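Side-chain contact in toluene, o-xylene monooxygenase oxygenase subunit (Pseudomonas stutzeri, PDB 2INC), which probably forms part of the hydroxylase component of a bacterial multicomponent monooxygenase that oxidises toluene and o-xylene: residues B[211-216]-B[280-285]. Residues are numbered along the deposited sequence; the frame is centred on the assembly and turned at random.
Sequences AFTAIN and KWVAKW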
loop_
_atom_site.group_PDB
_atom_site.type_symbol
_atom_site.label_atom_id
_atom_site.label_comp_id
_atom_site.label_asym_id
_atom_site.label_seq_id
_atom_site.Cartn_x
_atom_site.Cartn_y
_atom_site.Cartn_z
ATOM N N ALA B 211 8.919 -20.278 33.999
ATOM C CA ALA B 211 8.097 -20.563 32.809
ATOM C C ALA B 211 8.919 -20.511 31.568
ATOM O O ALA B 211 8.858 -21.418 30.732
ATOM C CB ALA B 211 6.892 -19.574 32.705
ATOM N N PHE B 212 9.716 -19.462 31.444
ATOM C CA PHE B 212 10.680 -19.375 30.382
ATOM C C PHE B 212 11.629 -20.576 30.312
ATOM O O PHE B 212 11.890 -21.111 29.226
ATOM C CB PHE B 212 11.432 -18.062 30.510
ATOM C CG PHE B 212 12.632 -17.941 29.589
ATOM C CD1 PHE B 212 12.467 -17.751 28.222
ATOM C CD2 PHE B 212 13.903 -18.007 30.112
ATOM C CE1 PHE B 212 13.554 -17.655 27.361
ATOM C CE2 PHE B 212 15.026 -17.909 29.259
ATOM C CZ PHE B 212 14.833 -17.720 27.881
ATOM N N THR B 213 12.206 -20.966 31.452
ATOM C CA THR B 213 13.130 -22.102 31.463
ATOM C C THR B 213 12.390 -23.378 31.115
ATOM O O THR B 213 12.776 -24.122 30.205
ATOM C CB THR B 213 13.823 -22.195 32.838
ATOM O OG1 THR B 213 14.483 -20.947 33.094
ATOM C CG2 THR B 213 14.835 -23.350 32.855
ATOM N N ALA B 214 11.283 -23.640 31.791
ATOM C CA ALA B 214 10.606 -24.874 31.555
ATOM C C ALA B 214 10.123 -24.997 30.122
ATOM O O ALA B 214 10.294 -26.064 29.506
ATOM C CB ALA B 214 9.470 -25.108 32.596
ATOM N N ILE B 215 9.557 -23.925 29.560
ATOM C CA ILE B 215 8.973 -24.018 28.200
ATOM C C ILE B 215 10.041 -23.835 27.124
ATOM O O ILE B 215 10.139 -24.630 26.200
ATOM C CB ILE B 215 7.898 -22.932 27.981
ATOM C CG1 ILE B 215 6.757 -23.091 28.965
ATOM C CG2 ILE B 215 7.399 -22.976 26.539
ATOM C CD1 ILE B 215 6.055 -24.407 28.808
ATOM N N ASN B 216 10.842 -22.794 27.245
ATOM C CA ASN B 216 11.698 -22.442 26.118
ATOM C C ASN B 216 13.025 -23.126 26.221
ATOM O O ASN B 216 13.688 -23.389 25.178
ATOM C CB ASN B 216 11.931 -20.934 26.028
ATOM C CG ASN B 216 10.907 -20.235 25.091
ATOM O OD1 ASN B 216 9.780 -20.677 24.983
ATOM N ND2 ASN B 216 11.317 -19.156 24.438
ATOM N N LYS B 280 19.593 -24.365 38.208
ATOM C CA LYS B 280 18.757 -25.092 39.152
ATOM C C LYS B 280 17.405 -25.422 38.566
ATOM O O LYS B 280 16.822 -26.483 38.847
ATOM C CB LYS B 280 18.550 -24.283 40.421
ATOM C CG LYS B 280 17.845 -25.049 41.554
ATOM C CD LYS B 280 17.491 -24.192 42.852
ATOM C CE LYS B 280 18.587 -23.174 43.272
ATOM N NZ LYS B 280 19.995 -23.607 42.909
ATOM N N TRP B 281 16.854 -24.498 37.795
ATOM C CA TRP B 281 15.553 -24.778 37.138
ATOM C C TRP B 281 15.717 -25.818 36.030
ATOM O O TRP B 281 14.905 -26.742 35.915
ATOM C CB TRP B 281 14.954 -23.484 36.567
ATOM C CG TRP B 281 14.274 -22.615 37.571
ATOM C CD1 TRP B 281 13.622 -23.007 38.718
ATOM C CD2 TRP B 281 14.095 -21.206 37.469
ATOM N NE1 TRP B 281 13.089 -21.903 39.361
ATOM C CE2 TRP B 281 13.344 -20.790 38.599
ATOM C CE3 TRP B 281 14.494 -20.244 36.528
ATOM C CZ2 TRP B 281 13.001 -19.455 38.817
ATOM C CZ3 TRP B 281 14.155 -18.905 36.760
ATOM C CH2 TRP B 281 13.424 -18.536 37.899
ATOM N N VAL B 282 16.784 -25.680 35.255
ATOM C CA VAL B 282 17.147 -26.663 34.224
ATOM C C VAL B 282 17.288 -28.049 34.890
ATOM O O VAL B 282 16.753 -29.044 34.381
ATOM C CB VAL B 282 18.420 -26.238 33.415
ATOM C CG1 VAL B 282 18.982 -27.410 32.618
ATOM C CG2 VAL B 282 18.104 -25.089 32.407
ATOM N N ALA B 283 17.926 -28.113 36.075
ATOM C CA ALA B 283 18.143 -29.416 36.716
ATOM C C ALA B 283 16.870 -30.029 37.224
ATOM O O ALA B 283 16.762 -31.257 37.241
ATOM C CB ALA B 283 19.223 -29.356 37.825
ATOM N N LYS B 284 15.886 -29.197 37.583
ATOM C CA LYS B 284 14.551 -29.685 38.001
ATOM C C LYS B 284 13.777 -30.286 36.821
ATOM O O LYS B 284 13.095 -31.309 36.966
ATOM C CB LYS B 284 13.765 -28.515 38.628
ATOM C CG LYS B 284 12.269 -28.738 38.844
ATOM C CD LYS B 284 11.561 -27.466 39.386
ATOM C CE LYS B 284 10.072 -27.751 39.491
ATOM N NZ LYS B 284 9.310 -26.685 40.162
ATOM N N TRP B 285 13.860 -29.617 35.666
ATOM C CA TRP B 285 12.985 -29.926 34.504
ATOM C C TRP B 285 13.636 -30.951 33.553
ATOM O O TRP B 285 12.923 -31.783 32.948
ATOM C CB TRP B 285 12.523 -28.625 33.777
ATOM C CG TRP B 285 11.548 -27.870 34.593
ATOM C CD1 TRP B 285 11.790 -26.785 35.392
ATOM C CD2 TRP B 285 10.147 -28.192 34.771
ATOM N NE1 TRP B 285 10.623 -26.421 36.055
ATOM C CE2 TRP B 285 9.607 -27.255 35.667
ATOM C CE3 TRP B 285 9.313 -29.161 34.228
ATOM C CZ2 TRP B 285 8.274 -27.282 36.069
ATOM C CZ3 TRP B 285 7.967 -29.201 34.637
ATOM C CH2 TRP B 285 7.468 -28.254 35.530
#
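Ala214 sets its methyl group squarely on the indole of Trp285: CB stands 3.7 Å from the centroid of the five-membered ring, 7° off the normal, a CH-pi contact over one face. The opposite face meets Lys284 CG, offset toward the rim. The preceding residue, Thr213, meets Trp281 and Val282, about a turn before Trp285 on the other helix. Its CG2, anti to the backbone N, reaches Val282 CG2 at 3.7 Å and Trp281 CB at the same distance, while OG1 comes obliquely to the Trp281 ring, 3.5 Å from CE3. These residues join helices 208-237 and 274-299 of a helical chain without strands, whose family belongs to the ferritin clan; the segment axes approach to 9.4 Å and cross at -45°, and no hydrogen bond links 211-216 with 280-285. Thr213 OG1 hydrogen-bonds to Gly209 O, which helps fix the methyl toward Val282. Glu210 OE2 accepts a hydrogen bond from Trp285 NE1 and forms a salt bridge with Lys284 NZ, tying the indole and the lysine behind it to one carboxylate. Leu198 and Lys201 of helix 190-202 also touch Trp285, and Pro59 packs on Trp281.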